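Local coordinates for protein glucanase (Klebsiella pneumoniae, PDB 5GY3) that probably hydrolyses internal beta-1,4-glucosidic bonds in cellulose, lichenin and cereal beta-glucans, as a family 8 glycoside hydrolase, at residues 125-130 with 198-203; 187-192 with 254-259; 92-97 with 158-163; 271-276 with 300-305. All coordinates share one frame; numbering follows the deposited sequence.

Contact 1 of 4, residues 125-130 with 198-203; sequences VTFAGR and LRADGK
Asp201 OD1 sits in a hairpin turn that packs against Phe127 and Ala128, and it accepts from two groups. Arg199 NE donates to Asp201 OD1 at 2.9 Å, almost straight at 178°. The backbone N of Lys203 donates to Asp201 OD1 at 3.2 Å, which makes an Asx turn. The two donors come from opposite faces of the carboxylate plane. Arg199 NH2 adds the second half of a side-on salt bridge, reaching Asp201 OD2. Together these bonds brace the type I turn 199-202 that ends strand 196-199. The partner is a second beta hairpin, whose type I' turn spans Phe127 to Arg130. Phe127 and Ala128 share the contact. Phe127 CG lies anti to the backbone N (chi1 -161°), and this carries the ring to the opposing turn, with Phe127 CE2 3.3 Å from Leu198 O. Phe127 CD2 meets Leu198 CD2 at 3.9 Å, the two side chains lying alongside each other and pointing opposite ways. Phe127 CZ meets Ala200 CB at 3.7 Å. Leu146 of strand 145-148 also touches Phe127. Ala128 CB lies 3.8 Å from Gly202 N. Ala128 CA makes a CA-H...O contact with Ala200 O at 3.4 Å.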
loop_
_atom_site.group_PDB
_atom_site.type_symbol
_atom_site.label_atom_id
_atom_site.label_comp_id
_atom_site.label_asym_id
_atom_site.label_seq_id
_atom_site.Cartn_x
_atom_site.Cartn_y
_atom_site.Cartn_z
ATOM N N VAL A 125 13.617 11.271 3.990
ATOM C CA VAL A 125 14.382 12.506 3.927
ATOM C C VAL A 125 13.736 13.540 4.837
ATOM O O VAL A 125 12.580 13.414 5.246
ATOM C CB VAL A 125 14.500 13.053 2.485
ATOM C CG1 VAL A 125 15.195 12.033 1.580
ATOM C CG2 VAL A 125 13.129 13.421 1.942
ATOM N N THR A 126 14.526 14.552 5.181
ATOM C CA THR A 126 14.044 15.720 5.902
ATOM C C THR A 126 13.631 16.775 4.885
ATOM O O THR A 126 14.446 17.173 4.048
ATOM C CB THR A 126 15.139 16.278 6.809
ATOM O OG1 THR A 126 15.653 15.231 7.634
ATOM C CG2 THR A 126 14.590 17.394 7.683
ATOM N N PHE A 127 12.385 17.244 4.968
ATOM C CA PHE A 127 11.859 18.181 3.976
ATOM C C PHE A 127 10.663 18.913 4.568
ATOM O O PHE A 127 9.820 18.292 5.220
ATOM C CB PHE A 127 11.440 17.439 2.704
ATOM C CG PHE A 127 11.327 18.317 1.481
ATOM C CD1 PHE A 127 12.448 18.614 0.717
ATOM C CD2 PHE A 127 10.097 18.809 1.076
ATOM C CE1 PHE A 127 12.347 19.407 -0.427
ATOM C CE2 PHE A 127 9.984 19.595 -0.059
ATOM C CZ PHE A 127 11.119 19.895 -0.817
ATOM N N ALA A 128 10.596 20.231 4.344
ATOM C CA ALA A 128 9.511 21.063 4.885
ATOM C C ALA A 128 9.340 20.861 6.395
ATOM O O ALA A 128 8.230 20.886 6.936
ATOM C CB ALA A 128 8.198 20.799 4.137
ATOM N N GLY A 129 10.455 20.666 7.093
ATOM C CA GLY A 129 10.417 20.534 8.536
ATOM C C GLY A 129 9.933 19.206 9.071
ATOM O O GLY A 129 9.643 19.110 10.270
ATOM N N ARG A 130 9.841 18.176 8.231
ATOM C CA ARG A 130 9.328 16.879 8.648
ATOM C C ARG A 130 10.144 15.762 8.009
ATOM O O ARG A 130 10.869 15.977 7.034
ATOM C CB ARG A 130 7.851 16.723 8.275
ATOM C CG ARG A 130 6.970 17.639 9.105
ATOM C CD ARG A 130 5.539 17.248 9.051
ATOM N NE ARG A 130 4.691 18.230 9.719
ATOM C CZ ARG A 130 4.356 18.183 11.002
ATOM N NH1 ARG A 130 4.812 17.212 11.786
ATOM N NH2 ARG A 130 3.556 19.122 11.504
ATOM N N LEU A 198 4.740 18.243 -2.564
ATOM C CA LEU A 198 5.037 18.962 -1.330
ATOM C C LEU A 198 6.160 19.950 -1.615
ATOM O O LEU A 198 7.272 19.541 -1.969
ATOM C CB LEU A 198 5.454 17.987 -0.222
ATOM C CG LEU A 198 6.038 18.597 1.057
ATOM C CD1 LEU A 198 5.009 19.470 1.774
ATOM C CD2 LEU A 198 6.569 17.500 1.982
ATOM N N ARG A 199 5.868 21.245 -1.486
ATOM C CA ARG A 199 6.890 22.267 -1.654
ATOM C C ARG A 199 7.670 22.440 -0.349
ATOM O O ARG A 199 7.197 22.091 0.736
ATOM C CB ARG A 199 6.248 23.593 -2.090
ATOM C CG ARG A 199 7.215 24.603 -2.694
ATOM C CD ARG A 199 6.458 25.773 -3.343
ATOM N NE ARG A 199 5.812 26.634 -2.354
ATOM C CZ ARG A 199 5.108 27.723 -2.657
ATOM N NH1 ARG A 199 4.944 28.075 -3.927
ATOM N NH2 ARG A 199 4.563 28.459 -1.691
ATOM N N ALA A 200 8.888 22.988 -0.463
ATOM C CA ALA A 200 9.794 23.020 0.683
ATOM C C ALA A 200 9.306 23.918 1.812
ATOM O O ALA A 200 9.831 23.816 2.927
ATOM C CB ALA A 200 11.203 23.448 0.242
ATOM N N ASP A 201 8.323 24.781 1.571
ATOM C CA ASP A 201 7.730 25.564 2.647
ATOM C C ASP A 201 6.522 24.886 3.272
ATOM O O ASP A 201 5.890 25.471 4.158
ATOM C CB ASP A 201 7.321 26.955 2.144
ATOM C CG ASP A 201 6.187 26.905 1.126
ATOM O OD1 ASP A 201 6.024 25.864 0.456
ATOM O OD2 ASP A 201 5.460 27.920 0.989
ATOM N N GLY A 202 6.180 23.684 2.824
ATOM C CA GLY A 202 5.047 22.961 3.350
ATOM C C GLY A 202 3.803 23.013 2.486
ATOM O O GLY A 202 2.849 22.286 2.774
ATOM N N LYS A 203 3.776 23.852 1.451
ATOM C CA LYS A 203 2.579 23.954 0.618
ATOM C C LYS A 203 2.402 22.680 -0.194
ATOM O O LYS A 203 3.350 22.209 -0.827
ATOM C CB LYS A 203 2.682 25.159 -0.320
ATOM C CG LYS A 203 1.474 25.327 -1.241
ATOM C CD LYS A 203 1.723 26.393 -2.307
ATOM C CE LYS A 203 0.514 26.563 -3.219
ATOM N NZ LYS A 203 0.811 27.521 -4.321
#

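Contact 2 of 4, residues 187-192 with 254-259; sequences GKSHLP and INVSTN
An Asx motif shapes the loop after the short strand 254-255, and this loop packs on the link between helix 167-183 and strand 196-199 in the family 8 helical barrel enzyme. Asn259, at the end of the loop, reaches across with its amide. Asn259 OD1 accepts from the backbone N of Lys188 at 2.9 Å. The N-H points at it at 156°, and the donor is tilted 30° from the carbonyl plane. Ser189 N donates to water 1. That water lies 2.7 Å from Asn259 OD1 and probably bridges the two. The Lys188 and Asn259 side chains run roughly perpendicular, with Lys188 CG 3.7 Å from Asn259 ND2. Gly187 fits tightly here, its CA 3.2 Å from Val256 O in a CA-H...O contact. Beside these polar contacts, Val256, Ile254 and Leu191 pack mainly through apolar atoms. Val256 points its CG1 branch at the backbone of Leu191, 3.4 Å from Leu191 O. Ser189 CB rests on Ile254 CD1, because the Ile254 CG1 branch runs anti to the backbone N (chi1 174°). Trp241 of helix 236-243 covers both Ser189 and Ile254, and Trp238 covers Leu191 and Pro192. Asn255 provides the acceptor of the Asx motif. Asn255 OD1 accepts from Ser257 N in the carbonyl plane, and from Thr258 N above that plane.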
loop_
_atom_site.group_PDB
_atom_site.type_symbol
_atom_site.label_atom_id
_atom_site.label_comp_id
_atom_site.label_asym_id
_atom_site.label_seq_id
_atom_site.Cartn_x
_atom_site.Cartn_y
_atom_site.Cartn_z
ATOM N N GLY A 187 -10.599 20.602 -3.152
ATOM C CA GLY A 187 -11.956 20.624 -3.672
ATOM C C GLY A 187 -13.002 20.460 -2.582
ATOM O O GLY A 187 -12.742 20.583 -1.388
ATOM N N LYS A 188 -14.223 20.164 -3.027
ATOM C CA LYS A 188 -15.321 20.018 -2.075
ATOM C C LYS A 188 -15.266 18.714 -1.291
ATOM O O LYS A 188 -15.908 18.617 -0.236
ATOM C CB LYS A 188 -16.655 20.125 -2.812
ATOM C CG LYS A 188 -16.853 21.452 -3.506
ATOM C CD LYS A 188 -18.131 21.425 -4.330
ATOM C CE LYS A 188 -18.449 22.799 -4.891
ATOM N NZ LYS A 188 -19.752 22.796 -5.607
ATOM N N SER A 189 -14.534 17.703 -1.773
ATOM C CA SER A 189 -14.423 16.461 -1.014
ATOM C C SER A 189 -13.349 16.524 0.070
ATOM O O SER A 189 -13.352 15.673 0.964
ATOM C CB SER A 189 -14.116 15.289 -1.948
ATOM O OG SER A 189 -12.790 15.406 -2.452
ATOM N N HIS A 190 -12.440 17.500 -0.002
ATOM C CA HIS A 190 -11.321 17.626 0.940
ATOM C C HIS A 190 -10.514 16.336 1.016
ATOM O O HIS A 190 -10.008 15.954 2.074
ATOM C CB HIS A 190 -11.801 18.044 2.334
ATOM C CG HIS A 190 -12.662 19.267 2.320
ATOM N ND1 HIS A 190 -12.158 20.524 2.069
ATOM C CD2 HIS A 190 -13.991 19.427 2.525
ATOM C CE1 HIS A 190 -13.141 21.408 2.120
ATOM N NE2 HIS A 190 -14.264 20.766 2.386
ATOM N N LEU A 191 -10.383 15.660 -0.117
ATOM C CA LEU A 191 -9.645 14.408 -0.154
ATOM C C LEU A 191 -8.298 14.591 -0.840
ATOM O O LEU A 191 -8.133 15.479 -1.681
ATOM C CB LEU A 191 -10.450 13.326 -0.889
ATOM C CG LEU A 191 -11.681 12.792 -0.154
ATOM C CD1 LEU A 191 -12.441 11.876 -1.070
ATOM C CD2 LEU A 191 -11.267 12.043 1.134
ATOM N N PRO A 192 -7.315 13.754 -0.517
ATOM C CA PRO A 192 -6.041 13.781 -1.247
ATOM C C PRO A 192 -6.117 13.007 -2.561
ATOM O O PRO A 192 -6.918 12.088 -2.736
ATOM C CB PRO A 192 -5.076 13.100 -0.271
ATOM C CG PRO A 192 -5.940 12.065 0.392
ATOM C CD PRO A 192 -7.332 12.694 0.511
ATOM N N ILE A 254 -12.606 10.450 -7.724
ATOM C CA ILE A 254 -12.997 11.855 -7.833
ATOM C C ILE A 254 -11.769 12.689 -8.172
ATOM O O ILE A 254 -10.681 12.474 -7.627
ATOM C CB ILE A 254 -13.686 12.370 -6.543
ATOM C CG1 ILE A 254 -13.934 13.881 -6.638
ATOM C CG2 ILE A 254 -12.860 12.046 -5.292
ATOM C CD1 ILE A 254 -14.868 14.417 -5.572
ATOM N N ASN A 255 -11.927 13.611 -9.118
ATOM C CA ASN A 255 -10.902 14.619 -9.378
ATOM C C ASN A 255 -11.003 15.669 -8.275
ATOM O O ASN A 255 -12.002 16.390 -8.185
ATOM C CB ASN A 255 -11.110 15.225 -10.764
ATOM C CG ASN A 255 -10.045 16.245 -11.132
ATOM O OD1 ASN A 255 -9.688 17.127 -10.342
ATOM N ND2 ASN A 255 -9.541 16.136 -12.353
ATOM N N VAL A 256 -9.989 15.747 -7.408
ATOM C CA VAL A 256 -10.126 16.604 -6.227
ATOM C C VAL A 256 -9.895 18.066 -6.561
ATOM O O VAL A 256 -10.197 18.936 -5.734
ATOM C CB VAL A 256 -9.191 16.162 -5.083
ATOM C CG1 VAL A 256 -9.514 14.718 -4.653
ATOM C CG2 VAL A 256 -7.735 16.293 -5.490
ATOM N N SER A 257 -9.406 18.363 -7.766
ATOM C CA SER A 257 -9.212 19.745 -8.193
ATOM C C SER A 257 -10.462 20.325 -8.841
ATOM O O SER A 257 -10.787 21.495 -8.616
ATOM C CB SER A 257 -8.037 19.842 -9.162
ATOM O OG SER A 257 -6.815 19.745 -8.455
ATOM N N THR A 258 -11.170 19.525 -9.636
ATOM C CA THR A 258 -12.352 19.989 -10.352
ATOM C C THR A 258 -13.657 19.475 -9.765
ATOM O O THR A 258 -14.723 19.965 -10.161
ATOM C CB THR A 258 -12.297 19.561 -11.823
ATOM O OG1 THR A 258 -12.471 18.135 -11.904
ATOM C CG2 THR A 258 -10.972 19.961 -12.441
ATOM N N ASN A 259 -13.602 18.475 -8.883
ATOM C CA ASN A 259 -14.747 17.799 -8.265
ATOM C C ASN A 259 -15.494 16.887 -9.229
ATOM O O ASN A 259 -16.511 16.298 -8.845
ATOM C CB ASN A 259 -15.707 18.799 -7.614
ATOM C CG ASN A 259 -15.004 19.659 -6.580
ATOM O OD1 ASN A 259 -14.317 19.137 -5.697
ATOM N ND2 ASN A 259 -15.127 20.979 -6.713
HETATM O O HOH W 1 -12.774 17.421 -4.262
#

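Contact 3 of 4, residues 92-97 with 158-163; sequences IAWALL and WRAFAE
A chi1 of -172° turns the Trp94 indole away from its own amide nitrogen and swings it out alongside helix 158-163. Phe161 adopts a different chi1 (-62°), with CG anti to the carbonyl carbon, and reaches back to helix 92-97. Phe161 meets the Trp94 backbone edge-on: Phe161 CE1 is 3.7 Å from Trp94 N, which lies in the plane of the ring. The Ala93 methyl touches the far end of the same ring, with Ala93 CB 4.0 Å from Phe161 CZ. The preceding residue on the Phe161 helix, Ala160, packs its CB obliquely on the indole, 3.6 Å from Trp94 NE1. Leu97 CD2 lies against Ala160 and Phe161, 3.6 Å from Ala160 O and near the edge of the Phe161 ring. These helices belong to the all-helical (alpha/alpha)6 barrel of family 8. Their axes pass 10.0 Å apart and cross at 54°. Helix 86-103 also carries Asp87, the predicted nucleophile, whose side chain is about 9 Å from that of Trp94. Trp170 meets the Phe161 ring edge-to-face, and Trp227 lies against the indole. Trp94 NE1 donates to water 2 at 3.0 Å. Arg159 NH2 reaches the same water only weakly, while Arg159 NH1 makes a salt bridge to Glu163 OE1 at 2.7 Å.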
loop_
_atom_site.group_PDB
_atom_site.type_symbol
_atom_site.label_atom_id
_atom_site.label_comp_id
_atom_site.label_asym_id
_atom_site.label_seq_id
_atom_site.Cartn_x
_atom_site.Cartn_y
_atom_site.Cartn_z
ATOM N N ILE A 92 6.627 -5.868 2.017
ATOM C CA ILE A 92 7.487 -7.047 2.120
ATOM C C ILE A 92 8.120 -7.124 3.505
ATOM O O ILE A 92 8.107 -8.177 4.152
ATOM C CB ILE A 92 8.553 -7.029 1.007
ATOM C CG1 ILE A 92 7.901 -7.248 -0.370
ATOM C CG2 ILE A 92 9.639 -8.074 1.287
ATOM C CD1 ILE A 92 8.777 -6.808 -1.588
ATOM N N ALA A 93 8.693 -6.009 3.978
ATOM C CA ALA A 93 9.336 -6.024 5.289
ATOM C C ALA A 93 8.322 -6.280 6.392
ATOM O O ALA A 93 8.632 -6.929 7.399
ATOM C CB ALA A 93 10.072 -4.704 5.540
ATOM N N TRP A 94 7.118 -5.735 6.238
ATOM C CA TRP A 94 6.061 -5.931 7.225
ATOM C C TRP A 94 5.607 -7.383 7.248
ATOM O O TRP A 94 5.446 -7.975 8.324
ATOM C CB TRP A 94 4.892 -4.997 6.889
ATOM C CG TRP A 94 3.810 -4.937 7.903
ATOM C CD1 TRP A 94 3.898 -5.227 9.241
ATOM C CD2 TRP A 94 2.464 -4.535 7.665
ATOM N NE1 TRP A 94 2.678 -5.027 9.847
ATOM C CE2 TRP A 94 1.783 -4.598 8.899
ATOM C CE3 TRP A 94 1.764 -4.119 6.525
ATOM C CZ2 TRP A 94 0.432 -4.282 9.020
ATOM C CZ3 TRP A 94 0.422 -3.786 6.654
ATOM C CH2 TRP A 94 -0.224 -3.861 7.894
ATOM N N ALA A 95 5.417 -7.979 6.067
ATOM C CA ALA A 95 5.044 -9.388 6.003
ATOM C C ALA A 95 6.094 -10.275 6.672
ATOM O O ALA A 95 5.747 -11.239 7.372
ATOM C CB ALA A 95 4.830 -9.799 4.547
ATOM N N LEU A 96 7.379 -9.964 6.467
ATOM C CA LEU A 96 8.453 -10.739 7.094
ATOM C C LEU A 96 8.410 -10.625 8.610
ATOM O O LEU A 96 8.593 -11.622 9.319
ATOM C CB LEU A 96 9.812 -10.276 6.566
ATOM C CG LEU A 96 10.099 -10.795 5.153
ATOM C CD1 LEU A 96 11.170 -9.965 4.438
ATOM C CD2 LEU A 96 10.493 -12.282 5.214
ATOM N N LEU A 97 8.183 -9.417 9.129
ATOM C CA LEU A 97 8.031 -9.255 10.571
ATOM C C LEU A 97 6.883 -10.114 11.096
ATOM O O LEU A 97 7.016 -10.814 12.112
ATOM C CB LEU A 97 7.813 -7.777 10.885
ATOM C CG LEU A 97 8.272 -7.256 12.231
ATOM C CD1 LEU A 97 9.742 -7.637 12.405
ATOM C CD2 LEU A 97 8.099 -5.744 12.243
ATOM N N TRP A 158 4.339 0.854 9.742
ATOM C CA TRP A 158 5.285 1.697 10.467
ATOM C C TRP A 158 5.191 1.467 11.972
ATOM O O TRP A 158 6.210 1.469 12.674
ATOM C CB TRP A 158 5.034 3.165 10.140
ATOM C CG TRP A 158 5.290 3.515 8.704
ATOM C CD1 TRP A 158 5.743 2.684 7.718
ATOM C CD2 TRP A 158 5.103 4.797 8.096
ATOM N NE1 TRP A 158 5.859 3.375 6.536
ATOM C CE2 TRP A 158 5.465 4.674 6.741
ATOM C CE3 TRP A 158 4.668 6.044 8.575
ATOM C CZ2 TRP A 158 5.415 5.751 5.851
ATOM C CZ3 TRP A 158 4.608 7.114 7.692
ATOM C CH2 TRP A 158 4.982 6.961 6.345
ATOM N N ARG A 159 3.973 1.279 12.487
ATOM C CA ARG A 159 3.822 1.013 13.914
ATOM C C ARG A 159 4.477 -0.317 14.275
ATOM O O ARG A 159 5.180 -0.415 15.286
ATOM C CB ARG A 159 2.335 1.026 14.302
ATOM C CG ARG A 159 2.057 0.743 15.777
ATOM C CD ARG A 159 0.862 -0.168 15.964
ATOM N NE ARG A 159 0.721 -1.102 14.815
ATOM C CZ ARG A 159 1.049 -2.384 14.840
ATOM N NH1 ARG A 159 1.529 -2.891 15.956
ATOM N NH2 ARG A 159 0.873 -3.123 13.766
ATOM N N ALA A 160 4.291 -1.339 13.433
ATOM C CA ALA A 160 4.940 -2.625 13.666
ATOM C C ALA A 160 6.455 -2.494 13.634
ATOM O O ALA A 160 7.151 -3.079 14.475
ATOM C CB ALA A 160 4.481 -3.650 12.624
ATOM N N PHE A 161 6.987 -1.741 12.665
ATOM C CA PHE A 161 8.434 -1.527 12.616
ATOM C C PHE A 161 8.936 -0.925 13.924
ATOM O O PHE A 161 9.943 -1.375 14.491
ATOM C CB PHE A 161 8.806 -0.599 11.458
ATOM C CG PHE A 161 8.458 -1.121 10.080
ATOM C CD1 PHE A 161 8.207 -2.463 9.856
ATOM C CD2 PHE A 161 8.398 -0.236 9.007
ATOM C CE1 PHE A 161 7.898 -2.936 8.572
ATOM C CE2 PHE A 161 8.100 -0.691 7.724
ATOM C CZ PHE A 161 7.837 -2.048 7.509
ATOM N N ALA A 162 8.250 0.115 14.404
ATOM C CA ALA A 162 8.697 0.814 15.607
ATOM C C ALA A 162 8.755 -0.105 16.821
ATOM O O ALA A 162 9.613 0.073 17.690
ATOM C CB ALA A 162 7.778 1.998 15.897
ATOM N N GLU A 163 7.846 -1.075 16.911
ATOM C CA GLU A 163 7.869 -2.006 18.035
ATOM C C GLU A 163 9.090 -2.916 18.016
ATOM O O GLU A 163 9.413 -3.514 19.053
ATOM C CB GLU A 163 6.620 -2.861 18.038
ATOM C CG GLU A 163 5.333 -2.073 18.052
ATOM C CD GLU A 163 4.122 -2.986 18.084
ATOM O OE1 GLU A 163 3.855 -3.680 17.072
ATOM O OE2 GLU A 163 3.436 -3.026 19.124
HETATM O O HOH W 2 1.862 -6.108 12.518
#

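Contact 4 of 4, residues 271-276 with 300-305; sequences LAVRDL and QLVWLA
Val302 pushes both its methyl groups into the side of helix 271-276, and it carries most of the contact. CG1 lies anti to the backbone N (chi1 164°), which directs it to the stretch between Ala272 and Leu276. There Val302 CG1 is 3.5 Å from Ala272 O and 3.8 Å from Leu276 CB. The other branch turns to the start of the segment. Val302 CG2 meets Val273 CG2 at 3.7 Å, and Ala272 CB lies close by at 4.1 Å from Val302 CG2. Val302 thus touches residues on two successive turns of the facing helix. Leu276 passes Val302 in the opposite direction and goes on to the next turn of helix 300-305. Its CD2 ends 4.0 Å from Ala305 CB. All of these contacts are apolar except for the carbonyl of Ala272, which accepts a hydrogen bond from Gln282 NE2. The two segments run in nearly the same direction, with 21° between them, and their axes come within 9.3 Å. This is close side-by-side helix packing in the (alpha/alpha)6 barrel. Helix 220-228 covers Leu276 and Ala305, through Leu223, Ser226 and Trp227. Helix 29-41 lies against Leu301 through Phe34 and against Leu304 through Ala41. Helix 2-11 adds Trp4 and Tyr7 beside Gln300.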
loop_
_atom_site.group_PDB
_atom_site.type_symbol
_atom_site.label_atom_id
_atom_site.label_comp_id
_atom_site.label_asym_id
_atom_site.label_seq_id
_atom_site.Cartn_x
_atom_site.Cartn_y
_atom_site.Cartn_z
ATOM N N LEU A 271 -15.349 -1.468 -3.097
ATOM C CA LEU A 271 -16.517 -1.411 -2.233
ATOM C C LEU A 271 -16.204 -1.954 -0.843
ATOM O O LEU A 271 -16.739 -1.452 0.150
ATOM C CB LEU A 271 -17.665 -2.185 -2.882
ATOM C CG LEU A 271 -18.999 -2.239 -2.146
ATOM C CD1 LEU A 271 -19.479 -0.834 -1.855
ATOM C CD2 LEU A 271 -20.030 -3.013 -2.982
ATOM N N ALA A 272 -15.325 -2.957 -0.755
ATOM C CA ALA A 272 -14.907 -3.471 0.547
ATOM C C ALA A 272 -14.183 -2.403 1.361
ATOM O O ALA A 272 -14.378 -2.300 2.576
ATOM C CB ALA A 272 -14.029 -4.708 0.364
ATOM N N VAL A 273 -13.360 -1.577 0.713
ATOM C CA VAL A 273 -12.739 -0.469 1.442
ATOM C C VAL A 273 -13.791 0.530 1.912
ATOM O O VAL A 273 -13.704 1.071 3.022
ATOM C CB VAL A 273 -11.661 0.213 0.577
ATOM C CG1 VAL A 273 -11.153 1.501 1.252
ATOM C CG2 VAL A 273 -10.507 -0.744 0.335
ATOM N N ARG A 274 -14.792 0.812 1.073
ATOM C CA ARG A 274 -15.877 1.695 1.494
ATOM C C ARG A 274 -16.575 1.144 2.735
ATOM O O ARG A 274 -16.815 1.881 3.699
ATOM C CB ARG A 274 -16.867 1.901 0.342
ATOM C CG ARG A 274 -18.077 2.783 0.665
ATOM C CD ARG A 274 -19.220 1.932 1.169
ATOM N NE ARG A 274 -20.434 2.699 1.411
ATOM C CZ ARG A 274 -21.383 2.296 2.243
ATOM N NH1 ARG A 274 -22.477 3.031 2.422
ATOM N NH2 ARG A 274 -21.219 1.159 2.906
ATOM N N ASP A 275 -16.910 -0.156 2.725
ATOM C CA ASP A 275 -17.585 -0.765 3.871
ATOM C C ASP A 275 -16.714 -0.694 5.117
ATOM O O ASP A 275 -17.204 -0.388 6.213
ATOM C CB ASP A 275 -17.941 -2.227 3.581
ATOM C CG ASP A 275 -19.125 -2.385 2.629
ATOM O OD1 ASP A 275 -19.871 -1.413 2.404
ATOM O OD2 ASP A 275 -19.304 -3.509 2.112
ATOM N N LEU A 276 -15.416 -0.970 4.963
ATOM C CA LEU A 276 -14.497 -0.847 6.090
ATOM C C LEU A 276 -14.477 0.578 6.625
ATOM O O LEU A 276 -14.513 0.796 7.845
ATOM C CB LEU A 276 -13.090 -1.294 5.677
ATOM C CG LEU A 276 -11.997 -1.216 6.754
ATOM C CD1 LEU A 276 -12.303 -2.161 7.926
ATOM C CD2 LEU A 276 -10.636 -1.528 6.163
ATOM N N GLN A 300 -9.306 -9.052 0.456
ATOM C CA GLN A 300 -8.694 -9.816 1.531
ATOM C C GLN A 300 -7.926 -8.931 2.499
ATOM O O GLN A 300 -7.843 -9.259 3.686
ATOM C CB GLN A 300 -7.769 -10.874 0.957
ATOM C CG GLN A 300 -8.497 -11.961 0.206
ATOM C CD GLN A 300 -7.527 -12.820 -0.542
ATOM O OE1 GLN A 300 -7.045 -13.827 -0.020
ATOM N NE2 GLN A 300 -7.207 -12.418 -1.762
ATOM N N LEU A 301 -7.337 -7.835 2.009
ATOM C CA LEU A 301 -6.651 -6.905 2.900
ATOM C C LEU A 301 -7.638 -6.215 3.832
ATOM O O LEU A 301 -7.326 -5.962 5.005
ATOM C CB LEU A 301 -5.886 -5.873 2.084
ATOM C CG LEU A 301 -4.712 -6.389 1.258
ATOM C CD1 LEU A 301 -4.271 -5.316 0.283
ATOM C CD2 LEU A 301 -3.562 -6.810 2.174
ATOM N N VAL A 302 -8.835 -5.907 3.325
ATOM C CA VAL A 302 -9.876 -5.330 4.172
ATOM C C VAL A 302 -10.251 -6.303 5.282
ATOM O O VAL A 302 -10.379 -5.918 6.449
ATOM C CB VAL A 302 -11.095 -4.926 3.315
ATOM C CG1 VAL A 302 -12.313 -4.688 4.184
ATOM C CG2 VAL A 302 -10.767 -3.669 2.533
ATOM N N TRP A 303 -10.394 -7.585 4.940
ATOM C CA TRP A 303 -10.704 -8.598 5.944
ATOM C C TRP A 303 -9.592 -8.706 6.981
ATOM O O TRP A 303 -9.863 -8.749 8.189
ATOM C CB TRP A 303 -10.939 -9.945 5.261
ATOM C CG TRP A 303 -11.327 -11.038 6.213
ATOM C CD1 TRP A 303 -10.597 -12.147 6.527
ATOM C CD2 TRP A 303 -12.529 -11.110 6.988
ATOM N NE1 TRP A 303 -11.279 -12.915 7.443
ATOM C CE2 TRP A 303 -12.467 -12.301 7.742
ATOM C CE3 TRP A 303 -13.655 -10.289 7.114
ATOM C CZ2 TRP A 303 -13.488 -12.690 8.611
ATOM C CZ3 TRP A 303 -14.668 -10.675 7.974
ATOM C CH2 TRP A 303 -14.578 -11.867 8.710
ATOM N N LEU A 304 -8.333 -8.721 6.524
ATOM C CA LEU A 304 -7.192 -8.748 7.436
ATOM C C LEU A 304 -7.163 -7.520 8.335
ATOM O O LEU A 304 -6.877 -7.622 9.535
ATOM C CB LEU A 304 -5.899 -8.837 6.632
ATOM C CG LEU A 304 -4.621 -8.989 7.443
ATOM C CD1 LEU A 304 -4.759 -10.138 8.440
ATOM C CD2 LEU A 304 -3.480 -9.236 6.499
ATOM N N ALA A 305 -7.423 -6.340 7.765
ATOM C CA ALA A 305 -7.479 -5.128 8.572
ATOM C C ALA A 305 -8.523 -5.251 9.675
ATOM O O ALA A 305 -8.277 -4.856 10.821
ATOM C CB ALA A 305 -7.769 -3.919 7.677
#

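Contacts 3 and 4 lie in the helical barrel, and contacts 1 and 2 in the hairpins and loops outside it. Contact 3 opens first along the chain. Its segments alternate with those of contact 1, which in turn alternate with those of contact 2. Contact 4 follows once the others have closed. Contacts 3 and 4 have centres 20 Å apart. Both touch helix 29-41 and Trp227 of helix 220-228. The centres of contacts 1 and 2 are 22 Å apart. Strand 204-206, which pairs in the hairpin of contact 1, also touches Val256 of contact 2. Helix 167-183 borders both contacts 1 and 3. Contacts 1 to 3 thereby interlace remote parts of the sequence, while contact 4 joins two helices of the C-terminal part.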